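Side-chain contacts in acyl-coenzyme A oxidase (Caenorhabditis elegans, PDB 5K3J), which catalyses the FAD-dependent desaturation of CoA-linked ascaroside side chains by oxygen, the first step in shortening these pheromones by peroxisomal beta-oxidation: residues L15-M20 against Y314-R319; I310-S315 against S603-F608; K331-Q336 against H340-S345. One frame throughout, in Å; residues are numbered along the deposited sequence.

Overall arrangement
From the N terminus, helix 12-18 is met first, and contact 1 closes a loop of nearly 300 residues by setting it against the end of helix 287-315. Contact 2 starts from the last turns of that helix and closes a second long loop at helix 601-606. The two loops overlap at Y314 and S315. Contact 3, which folds the loop before helix 336-340 against the start of helix 343-363, follows contact 1 in the chain and falls within the span of contact 2. Salt bridges R18-D606 and E16-K331 join contact 1 to its neighbours, and S315 O lies 3.0 Å from L333 N, a probable hydrogen bond. Contacts 1 and 3 both reach FAD.

Contact 1. Residues L15-M20 against Y314-R319. With FAD (flavin-adenine dinucleotide), chain G.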
# COMPACT_ATOMS: atom_id res chain seq x y z
N LEU A 15 -28.40 1.06 12.81
CA LEU A 15 -29.49 0.27 13.36
C LEU A 15 -30.40 -0.26 12.27
O LEU A 15 -30.85 -1.41 12.33
CB LEU A 15 -30.30 1.08 14.37
CG LEU A 15 -31.45 0.31 15.03
CD1 LEU A 15 -30.92 -0.91 15.76
CD2 LEU A 15 -32.24 1.20 15.98
N GLU A 16 -30.66 0.57 11.26
CA GLU A 16 -31.56 0.20 10.18
C GLU A 16 -30.86 -0.72 9.19
O GLU A 16 -31.52 -1.42 8.42
CB GLU A 16 -32.10 1.44 9.47
CG GLU A 16 -31.12 2.13 8.53
CD GLU A 16 -31.76 3.28 7.77
OE1 GLU A 16 -32.91 3.63 8.08
OE2 GLU A 16 -31.10 3.82 6.86
N GLU A 17 -29.53 -0.73 9.22
CA GLU A 17 -28.74 -1.63 8.41
C GLU A 17 -28.72 -3.03 9.01
O GLU A 17 -28.65 -4.03 8.29
CB GLU A 17 -27.31 -1.11 8.26
CG GLU A 17 -27.18 0.12 7.37
CD GLU A 17 -27.35 -0.18 5.90
OE1 GLU A 17 -27.20 -1.36 5.51
OE2 GLU A 17 -27.62 0.76 5.13
N ARG A 18 -28.78 -3.10 10.34
CA ARG A 18 -28.71 -4.37 11.06
C ARG A 18 -30.08 -5.01 11.19
O ARG A 18 -30.19 -6.22 11.41
CB ARG A 18 -28.08 -4.16 12.43
CG ARG A 18 -26.61 -3.80 12.37
CD ARG A 18 -26.09 -3.28 13.71
NE ARG A 18 -24.66 -3.00 13.64
CZ ARG A 18 -23.97 -2.38 14.59
NH1 ARG A 18 -24.58 -1.95 15.69
NH2 ARG A 18 -22.67 -2.18 14.44
N ARG A 19 -31.13 -4.20 11.04
CA ARG A 19 -32.49 -4.71 11.05
C ARG A 19 -32.74 -5.50 9.76
O ARG A 19 -33.71 -6.25 9.66
CB ARG A 19 -33.50 -3.56 11.17
CG ARG A 19 -34.66 -3.83 12.11
CD ARG A 19 -34.35 -3.40 13.54
NE ARG A 19 -34.05 -4.53 14.41
CZ ARG A 19 -34.09 -4.47 15.74
NH1 ARG A 19 -33.80 -5.54 16.47
NH2 ARG A 19 -34.41 -3.33 16.34
N MET A 20 -31.85 -5.33 8.79
CA MET A 20 -31.96 -6.00 7.50
C MET A 20 -31.26 -7.36 7.49
O MET A 20 -31.10 -7.97 6.43
CB MET A 20 -31.36 -5.13 6.39
CG MET A 20 -31.87 -3.70 6.36
SD MET A 20 -31.13 -2.69 5.06
CE MET A 20 -32.10 -3.17 3.63
N TYR A 314 -18.70 2.38 8.03
CA TYR A 314 -18.57 3.78 7.68
C TYR A 314 -19.27 4.10 6.37
O TYR A 314 -19.75 5.21 6.16
CB TYR A 314 -17.10 4.20 7.59
CG TYR A 314 -16.92 5.63 7.14
CD1 TYR A 314 -17.12 6.67 8.03
CD2 TYR A 314 -16.57 5.93 5.83
CE1 TYR A 314 -16.97 7.98 7.62
CE2 TYR A 314 -16.41 7.24 5.42
CZ TYR A 314 -16.61 8.26 6.32
OH TYR A 314 -16.46 9.57 5.92
N SER A 315 -19.33 3.11 5.47
CA SER A 315 -20.00 3.31 4.19
C SER A 315 -21.51 3.40 4.36
O SER A 315 -22.21 3.90 3.48
CB SER A 315 -19.65 2.17 3.22
OG SER A 315 -18.25 2.09 3.01
N ALA A 316 -22.00 2.92 5.50
CA ALA A 316 -23.43 2.97 5.79
C ALA A 316 -23.78 4.16 6.67
O ALA A 316 -24.94 4.35 7.04
CB ALA A 316 -23.88 1.67 6.45
N VAL A 317 -22.77 4.96 7.01
CA VAL A 317 -22.99 6.20 7.74
C VAL A 317 -22.74 7.40 6.83
O VAL A 317 -23.60 8.27 6.68
CB VAL A 317 -22.07 6.32 8.96
CG1 VAL A 317 -22.21 7.69 9.61
CG2 VAL A 317 -22.36 5.20 9.96
N ARG A 318 -21.56 7.42 6.22
CA ARG A 318 -21.16 8.47 5.29
C ARG A 318 -22.19 8.66 4.17
O ARG A 318 -22.30 7.83 3.27
CB ARG A 318 -19.79 8.17 4.68
CG ARG A 318 -19.36 9.12 3.58
CD ARG A 318 -19.18 10.53 4.12
NE ARG A 318 -18.32 11.35 3.26
CZ ARG A 318 -17.80 12.51 3.64
NH1 ARG A 318 -18.04 12.98 4.86
NH2 ARG A 318 -17.03 13.21 2.81
N ARG A 319 -22.94 9.75 4.24
CA ARG A 319 -23.84 10.11 3.15
C ARG A 319 -23.18 11.15 2.26
O ARG A 319 -22.70 12.18 2.74
CB ARG A 319 -25.17 10.63 3.69
CG ARG A 319 -25.92 9.64 4.56
CD ARG A 319 -27.21 10.26 5.06
NE ARG A 319 -28.02 9.33 5.84
CZ ARG A 319 -28.92 8.51 5.32
NH1 ARG A 319 -29.14 8.49 4.00
NH2 ARG A 319 -29.62 7.69 6.10
PA FAD G . -16.25 10.80 -0.23
O1A FAD G . -16.85 11.85 -1.18
O2A FAD G . -17.01 10.78 1.06
O5B FAD G . -16.32 9.35 -0.92
C5B FAD G . -16.01 8.19 -0.13
C4B FAD G . -16.50 6.92 -0.89
O4B FAD G . -17.70 7.13 -1.35
C3B FAD G . -15.62 6.67 -2.12
O3B FAD G . -15.44 5.36 -2.29
C2B FAD G . -16.43 7.26 -3.30
O2B FAD G . -16.13 6.49 -4.56
C1B FAD G . -17.65 7.07 -2.95
N9A FAD G . -18.50 8.09 -3.50
C8A FAD G . -18.80 9.27 -2.93
N7A FAD G . -19.63 9.94 -3.77
C5A FAD G . -19.83 9.15 -4.87
C6A FAD G . -20.59 9.35 -6.03
N6A FAD G . -21.42 10.39 -6.52
N1A FAD G . -20.61 8.40 -6.97
C2A FAD G . -19.91 7.25 -6.80
N3A FAD G . -19.17 7.06 -5.67
C4A FAD G . -19.14 8.02 -4.71
N1 FAD G . -9.44 19.38 1.21
C2 FAD G . -9.28 20.83 1.16
O2 FAD G . -10.26 21.53 1.00
N3 FAD G . -7.96 21.43 1.30
C4 FAD G . -6.82 20.61 1.49
O4 FAD G . -5.69 21.13 1.61
C4X FAD G . -6.98 19.13 1.54
N5 FAD G . -5.82 18.29 1.73
C5X FAD G . -5.97 16.84 1.78
C6 FAD G . -4.84 16.02 1.96
C7 FAD G . -4.99 14.62 2.01
C7M FAD G . -3.63 13.95 2.22
C8 FAD G . -6.26 14.04 1.88
C8M FAD G . -6.51 12.55 1.92
C9 FAD G . -7.39 14.86 1.69
C9A FAD G . -7.25 16.25 1.64
N10 FAD G . -8.44 17.11 1.45
C10 FAD G . -8.29 18.54 1.40
C1' FAD G . -9.78 16.52 1.31
C2' FAD G . -9.96 15.89 -0.07
O2' FAD G . -9.90 16.87 -1.04
C3' FAD G . -11.31 15.23 -0.11
O3' FAD G . -11.40 14.28 0.93
C4' FAD G . -11.52 14.54 -1.43
O4' FAD G . -11.53 15.50 -2.46
C5' FAD G . -12.84 13.80 -1.40
O5' FAD G . -12.86 12.96 -0.25
P FAD G . -14.26 12.63 0.47
O1P FAD G . -14.07 12.70 1.98
O2P FAD G . -15.30 13.61 0.04
O3P FAD G . -14.72 11.18 0.05
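E17 and A316 meet through carbon. The CG atom of E17 rests 3.8 Å from the methyl CB of A316, and the E17 carboxylate carbon CD is hardly farther from it. The E17 chain turns about its CB-CG bond (chi2 -73°), which folds the carboxylate alongside the methyl rather than letting it run straight out from the helix. At its polar end OE2 forms salt bridges with R598 and K331, while V602 of helix 601-606 touches both E17 and A316. The small alanine thus takes the aliphatic part of a glutamate whose charge is spent elsewhere.

The second approach is looser and electrostatic. R319 NH2 lies 4.2 Å from E16 OE2, too far for a salt bridge, and the carboxylate oxygen comes obliquely to the guanidinium. Each group has a firmer partner: K331 for E16, E13 for R319. K331, bridged to both E16 and E17, probably offsets the concentration of negative charge on this side of helix 12-18.

By A316 the chain has already left helix 287-315. Y314 O accepts from both V317 N and R318 N, and R318 CB sits 3.5 Å above one face of the Y314 ring, toward its rim. With CG anti to the backbone N (chi1 173°) and a bend at chi2, R318 brings the edge of its guanidinium to FAD O2A, which lies in its plane. R318 NE donates to FAD O2A at 2.6 Å and NH2 to the same oxygen at 3.0 Å, with a weak further bond from NH2 to O2P. R318 NH1 bonds Y627 OH. S156, T150 and G189 of the second subunit also hold FAD, so the loop that follows helix 287-315 contributes to the shared cofactor site at the dimer interface, characteristic of the acyl-CoA oxidase fold.

Contact 2. Residues I310-S315 against S603-F608; sequences IAARYS and SLVDSF
The R313 guanidinium presents its edge to D606, whose CG lies in the guanidinium plane, but the carboxylate is itself turned by 43° against that plane. One oxygen, D606 OD1, takes both contacts of the salt bridge. R313 NE reaches it at 2.9 Å in a weak, bent bond (129°), and NH2 is the nearer donor; its modelled 2.4 Å to OD1 is too short to be taken literally at this resolution. R313 is extended from CG to NE, which lets a residue whose first bond does not aim at the other helix deliver its charge there. The other carboxylate oxygen, OD2, is claimed by R18, and R313 NH1 bonds G620 O, so two arginines share one buried aspartate, whose negative charge probably eases their closeness. At the F608 ring, V605 O lies in plane at the edge, and the ring of Y350 meets it with planes at about 40°.

Beside the ion pair the helices touch through small groups. A312 CB and V605 CG2 are 4.2 Å apart, and the CA atoms of these two residues come within 7.7 Å. L346 of helix 343-363 and T309 also pack on V605.

This is a buried helix-helix contact reinforced by an arginine-aspartate pair; it fixes helix 601-606 against helix 287-315 of the C-alpha1 domain, within the all-helical C-terminal half characteristic of acyl-CoA oxidases.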
# COMPACT_ATOMS: atom_id res chain seq x y z
N ILE A 310 -14.54 -1.77 9.06
CA ILE A 310 -14.48 -0.31 9.17
C ILE A 310 -15.07 0.38 7.95
O ILE A 310 -15.80 1.36 8.07
CB ILE A 310 -13.03 0.15 9.37
CG1 ILE A 310 -12.42 -0.53 10.60
CG2 ILE A 310 -12.96 1.68 9.48
CD1 ILE A 310 -10.92 -0.56 10.61
N ALA A 311 -14.73 -0.14 6.77
CA ALA A 311 -15.22 0.42 5.52
C ALA A 311 -16.73 0.30 5.43
O ALA A 311 -17.42 1.30 5.24
CB ALA A 311 -14.56 -0.28 4.34
N ALA A 312 -17.25 -0.92 5.58
CA ALA A 312 -18.67 -1.19 5.44
C ALA A 312 -19.52 -0.35 6.39
O ALA A 312 -20.46 0.32 5.97
CB ALA A 312 -18.95 -2.67 5.65
N ARG A 313 -19.18 -0.40 7.68
CA ARG A 313 -19.90 0.37 8.68
C ARG A 313 -19.88 1.86 8.36
O ARG A 313 -20.91 2.53 8.40
CB ARG A 313 -19.30 0.13 10.07
CG ARG A 313 -19.65 -1.23 10.67
CD ARG A 313 -18.96 -1.43 12.00
NE ARG A 313 -19.41 -2.63 12.69
CZ ARG A 313 -18.85 -3.11 13.80
NH1 ARG A 313 -17.81 -2.50 14.34
NH2 ARG A 313 -19.33 -4.20 14.37
N TYR A 314 -18.70 2.38 8.03
CA TYR A 314 -18.57 3.78 7.68
C TYR A 314 -19.27 4.10 6.37
O TYR A 314 -19.75 5.21 6.16
CB TYR A 314 -17.10 4.20 7.59
CG TYR A 314 -16.92 5.63 7.14
CD1 TYR A 314 -17.12 6.67 8.03
CD2 TYR A 314 -16.57 5.93 5.83
CE1 TYR A 314 -16.97 7.98 7.62
CE2 TYR A 314 -16.41 7.24 5.42
CZ TYR A 314 -16.61 8.26 6.32
OH TYR A 314 -16.46 9.57 5.92
N SER A 315 -19.33 3.11 5.47
CA SER A 315 -20.00 3.31 4.19
C SER A 315 -21.51 3.40 4.36
O SER A 315 -22.21 3.90 3.48
CB SER A 315 -19.65 2.17 3.22
OG SER A 315 -18.25 2.09 3.01
N SER A 603 -24.12 -6.72 8.50
CA SER A 603 -24.29 -7.96 9.26
C SER A 603 -23.17 -8.95 9.00
O SER A 603 -22.73 -9.66 9.90
CB SER A 603 -25.64 -8.60 8.93
OG SER A 603 -26.72 -7.76 9.31
N LEU A 604 -22.70 -9.00 7.75
CA LEU A 604 -21.65 -9.96 7.38
C LEU A 604 -20.33 -9.63 8.06
O LEU A 604 -19.49 -10.51 8.26
CB LEU A 604 -21.47 -10.00 5.86
CG LEU A 604 -22.52 -10.78 5.06
CD1 LEU A 604 -22.26 -10.66 3.56
CD2 LEU A 604 -22.54 -12.25 5.48
N VAL A 605 -20.14 -8.36 8.42
CA VAL A 605 -18.90 -7.94 9.07
C VAL A 605 -19.05 -7.88 10.59
O VAL A 605 -18.09 -8.13 11.32
CB VAL A 605 -18.42 -6.56 8.54
CG1 VAL A 605 -18.06 -6.67 7.06
CG2 VAL A 605 -19.48 -5.50 8.75
N ASP A 606 -20.26 -7.56 11.05
CA ASP A 606 -20.57 -7.58 12.48
C ASP A 606 -20.38 -8.99 13.03
O ASP A 606 -20.15 -9.18 14.22
CB ASP A 606 -22.00 -7.11 12.74
CG ASP A 606 -22.14 -5.60 12.69
OD1 ASP A 606 -21.15 -4.90 13.02
OD2 ASP A 606 -23.22 -5.11 12.31
N SER A 607 -20.48 -9.96 12.13
CA SER A 607 -20.36 -11.37 12.48
C SER A 607 -18.95 -11.74 12.95
O SER A 607 -18.78 -12.66 13.74
CB SER A 607 -20.75 -12.23 11.29
OG SER A 607 -22.07 -11.95 10.88
N PHE A 608 -17.94 -11.02 12.45
CA PHE A 608 -16.56 -11.29 12.84
C PHE A 608 -16.37 -10.98 14.33
O PHE A 608 -15.35 -11.36 14.92
CB PHE A 608 -15.58 -10.49 11.99
CG PHE A 608 -15.54 -10.91 10.54
CD1 PHE A 608 -14.82 -12.02 10.15
CD2 PHE A 608 -16.23 -10.20 9.57
CE1 PHE A 608 -14.78 -12.42 8.82
CE2 PHE A 608 -16.19 -10.59 8.24
CZ PHE A 608 -15.46 -11.70 7.87

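Contact 3. Residues K331-Q336 against H340-S345. With FAD (flavin-adenine dinucleotide), chain G.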
# COMPACT_ATOMS: atom_id res chain seq x y z
N LYS A 331 -26.51 7.15 1.35
CA LYS A 331 -25.38 6.41 1.91
C LYS A 331 -24.46 5.95 0.77
O LYS A 331 -24.93 5.43 -0.24
CB LYS A 331 -25.87 5.21 2.72
CG LYS A 331 -26.73 5.57 3.93
CD LYS A 331 -27.14 4.31 4.69
CE LYS A 331 -27.99 4.64 5.91
NZ LYS A 331 -28.27 3.41 6.70
N VAL A 332 -23.15 6.14 0.94
CA VAL A 332 -22.20 5.84 -0.12
C VAL A 332 -22.10 4.35 -0.40
O VAL A 332 -21.64 3.94 -1.46
CB VAL A 332 -20.79 6.38 0.22
CG1 VAL A 332 -20.77 7.90 0.15
CG2 VAL A 332 -20.35 5.88 1.59
N LEU A 333 -22.56 3.54 0.55
CA LEU A 333 -22.58 2.09 0.36
C LEU A 333 -23.59 1.69 -0.72
O LEU A 333 -23.53 0.58 -1.24
CB LEU A 333 -22.90 1.39 1.68
CG LEU A 333 -22.89 -0.15 1.71
CD1 LEU A 333 -21.57 -0.69 1.19
CD2 LEU A 333 -23.19 -0.66 3.11
N ASP A 334 -24.50 2.60 -1.06
CA ASP A 334 -25.52 2.30 -2.06
C ASP A 334 -24.95 2.35 -3.48
O ASP A 334 -25.46 1.69 -4.38
CB ASP A 334 -26.70 3.26 -1.93
CG ASP A 334 -27.62 2.91 -0.78
OD1 ASP A 334 -27.50 1.77 -0.27
OD2 ASP A 334 -28.45 3.75 -0.39
N TYR A 335 -23.90 3.14 -3.66
CA TYR A 335 -23.24 3.26 -4.96
C TYR A 335 -22.66 1.93 -5.41
O TYR A 335 -22.22 1.13 -4.58
CB TYR A 335 -22.15 4.33 -4.92
CG TYR A 335 -22.66 5.75 -4.79
CD1 TYR A 335 -23.54 6.27 -5.73
CD2 TYR A 335 -22.26 6.56 -3.74
CE1 TYR A 335 -24.01 7.57 -5.63
CE2 TYR A 335 -22.73 7.86 -3.63
CZ TYR A 335 -23.60 8.36 -4.57
OH TYR A 335 -24.07 9.65 -4.48
N GLN A 336 -22.63 1.70 -6.71
CA GLN A 336 -22.18 0.43 -7.25
C GLN A 336 -20.67 0.25 -7.11
O GLN A 336 -20.20 -0.81 -6.70
CB GLN A 336 -22.58 0.31 -8.72
CG GLN A 336 -22.28 -1.05 -9.32
CD GLN A 336 -22.77 -1.16 -10.74
OE1 GLN A 336 -22.12 -0.69 -11.68
NE2 GLN A 336 -23.92 -1.79 -10.92
N HIS A 340 -18.68 -2.50 -5.25
CA HIS A 340 -17.75 -3.22 -6.10
C HIS A 340 -16.33 -3.22 -5.54
O HIS A 340 -15.57 -4.17 -5.76
CB HIS A 340 -17.76 -2.61 -7.50
CG HIS A 340 -16.74 -3.19 -8.42
ND1 HIS A 340 -16.63 -4.55 -8.65
CD2 HIS A 340 -15.77 -2.61 -9.17
CE1 HIS A 340 -15.64 -4.77 -9.50
NE2 HIS A 340 -15.11 -3.61 -9.83
N ARG A 341 -15.98 -2.15 -4.84
CA ARG A 341 -14.63 -2.02 -4.30
C ARG A 341 -14.55 -2.56 -2.88
O ARG A 341 -13.50 -2.53 -2.25
CB ARG A 341 -14.18 -0.55 -4.34
CG ARG A 341 -14.66 0.30 -3.17
CD ARG A 341 -14.41 1.78 -3.45
NE ARG A 341 -13.13 2.00 -4.11
CZ ARG A 341 -12.60 3.19 -4.37
NH1 ARG A 341 -13.25 4.29 -4.02
NH2 ARG A 341 -11.43 3.27 -4.98
N LEU A 342 -15.67 -3.09 -2.39
CA LEU A 342 -15.76 -3.57 -1.01
C LEU A 342 -16.13 -5.05 -0.91
O LEU A 342 -15.40 -5.83 -0.31
CB LEU A 342 -16.78 -2.74 -0.23
CG LEU A 342 -16.25 -1.79 0.84
CD1 LEU A 342 -15.00 -1.09 0.34
CD2 LEU A 342 -17.31 -0.77 1.24
N PHE A 343 -17.26 -5.42 -1.51
CA PHE A 343 -17.83 -6.75 -1.34
C PHE A 343 -16.99 -7.93 -1.87
O PHE A 343 -16.99 -9.00 -1.26
CB PHE A 343 -19.23 -6.81 -1.98
CG PHE A 343 -20.24 -5.93 -1.31
CD1 PHE A 343 -19.99 -5.39 -0.06
CD2 PHE A 343 -21.45 -5.66 -1.93
CE1 PHE A 343 -20.93 -4.58 0.55
CE2 PHE A 343 -22.38 -4.85 -1.32
CZ PHE A 343 -22.13 -4.31 -0.08
N PRO A 344 -16.30 -7.76 -3.02
CA PRO A 344 -15.44 -8.88 -3.44
C PRO A 344 -14.34 -9.20 -2.43
O PRO A 344 -14.02 -10.37 -2.23
CB PRO A 344 -14.83 -8.37 -4.75
CG PRO A 344 -15.84 -7.42 -5.28
CD PRO A 344 -16.44 -6.75 -4.08
N SER A 345 -13.78 -8.17 -1.80
CA SER A 345 -12.80 -8.38 -0.75
C SER A 345 -13.46 -9.11 0.41
O SER A 345 -12.85 -9.97 1.04
CB SER A 345 -12.22 -7.05 -0.28
OG SER A 345 -11.64 -6.33 -1.36
PA FAD G . -16.25 10.80 -0.23
O1A FAD G . -16.85 11.85 -1.18
O2A FAD G . -17.01 10.78 1.06
O5B FAD G . -16.32 9.35 -0.92
C5B FAD G . -16.01 8.19 -0.13
C4B FAD G . -16.50 6.92 -0.89
O4B FAD G . -17.70 7.13 -1.35
C3B FAD G . -15.62 6.67 -2.12
O3B FAD G . -15.44 5.36 -2.29
C2B FAD G . -16.43 7.26 -3.30
O2B FAD G . -16.13 6.49 -4.56
C1B FAD G . -17.65 7.07 -2.95
N9A FAD G . -18.50 8.09 -3.50
C8A FAD G . -18.80 9.27 -2.93
N7A FAD G . -19.63 9.94 -3.77
C5A FAD G . -19.83 9.15 -4.87
C6A FAD G . -20.59 9.35 -6.03
N6A FAD G . -21.42 10.39 -6.52
N1A FAD G . -20.61 8.40 -6.97
C2A FAD G . -19.91 7.25 -6.80
N3A FAD G . -19.17 7.06 -5.67
C4A FAD G . -19.14 8.02 -4.71
N1 FAD G . -9.44 19.38 1.21
C2 FAD G . -9.28 20.83 1.16
O2 FAD G . -10.26 21.53 1.00
N3 FAD G . -7.96 21.43 1.30
C4 FAD G . -6.82 20.61 1.49
O4 FAD G . -5.69 21.13 1.61
C4X FAD G . -6.98 19.13 1.54
N5 FAD G . -5.82 18.29 1.73
C5X FAD G . -5.97 16.84 1.78
C6 FAD G . -4.84 16.02 1.96
C7 FAD G . -4.99 14.62 2.01
C7M FAD G . -3.63 13.95 2.22
C8 FAD G . -6.26 14.04 1.88
C8M FAD G . -6.51 12.55 1.92
C9 FAD G . -7.39 14.86 1.69
C9A FAD G . -7.25 16.25 1.64
N10 FAD G . -8.44 17.11 1.45
C10 FAD G . -8.29 18.54 1.40
C1' FAD G . -9.78 16.52 1.31
C2' FAD G . -9.96 15.89 -0.07
O2' FAD G . -9.90 16.87 -1.04
C3' FAD G . -11.31 15.23 -0.11
O3' FAD G . -11.40 14.28 0.93
C4' FAD G . -11.52 14.54 -1.43
O4' FAD G . -11.53 15.50 -2.46
C5' FAD G . -12.84 13.80 -1.40
O5' FAD G . -12.86 12.96 -0.25
P FAD G . -14.26 12.63 0.47
O1P FAD G . -14.07 12.70 1.98
O2P FAD G . -15.30 13.61 0.04
O3P FAD G . -14.72 11.18 0.05
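L333 and F343 form the tight part of this contact, their side chains crossing at about a right angle. The L333 methyl CD1 comes obliquely to the F343 ring, 3.9 Å from CZ, while 4.3 Å separates it from L342 CD2. With CG anti to the backbone N (chi1 -177°), L333 reaches across to this apolar cluster, and L561, L594 and I597 pack on F343 as well.

The other side is looser: one backbone bond spans it, and the side chains part toward the second subunit and ATP. H340 N donates to Q336 O at 2.7 Å, a bond of the short helix 336-340. Q336 turns its amide to the second subunit, bonding K518 O and V521 N there, and H340 gives NE2 to an ATP phosphate oxygen.

Beyond them lies FAD. Y335 lays one ring face under the adenine, with FAD N1A 3.6 Å above the ring centre, and its OH bonds Q320 O. Replacing the Y335 ring by an alanine is likely to leave this face of the adenine without its aromatic neighbour and Q320 O without the hydroxyl. V332 CG1 packs against ribose O4B, and R341 NH1 donates to ribose O3B at 3.0 Å (141°), while R341 NE bonds Q402.

Together these residues shape the adenosine end of the FAD pocket, next to the ATP site, with both ligands shared between the subunits of the dimer.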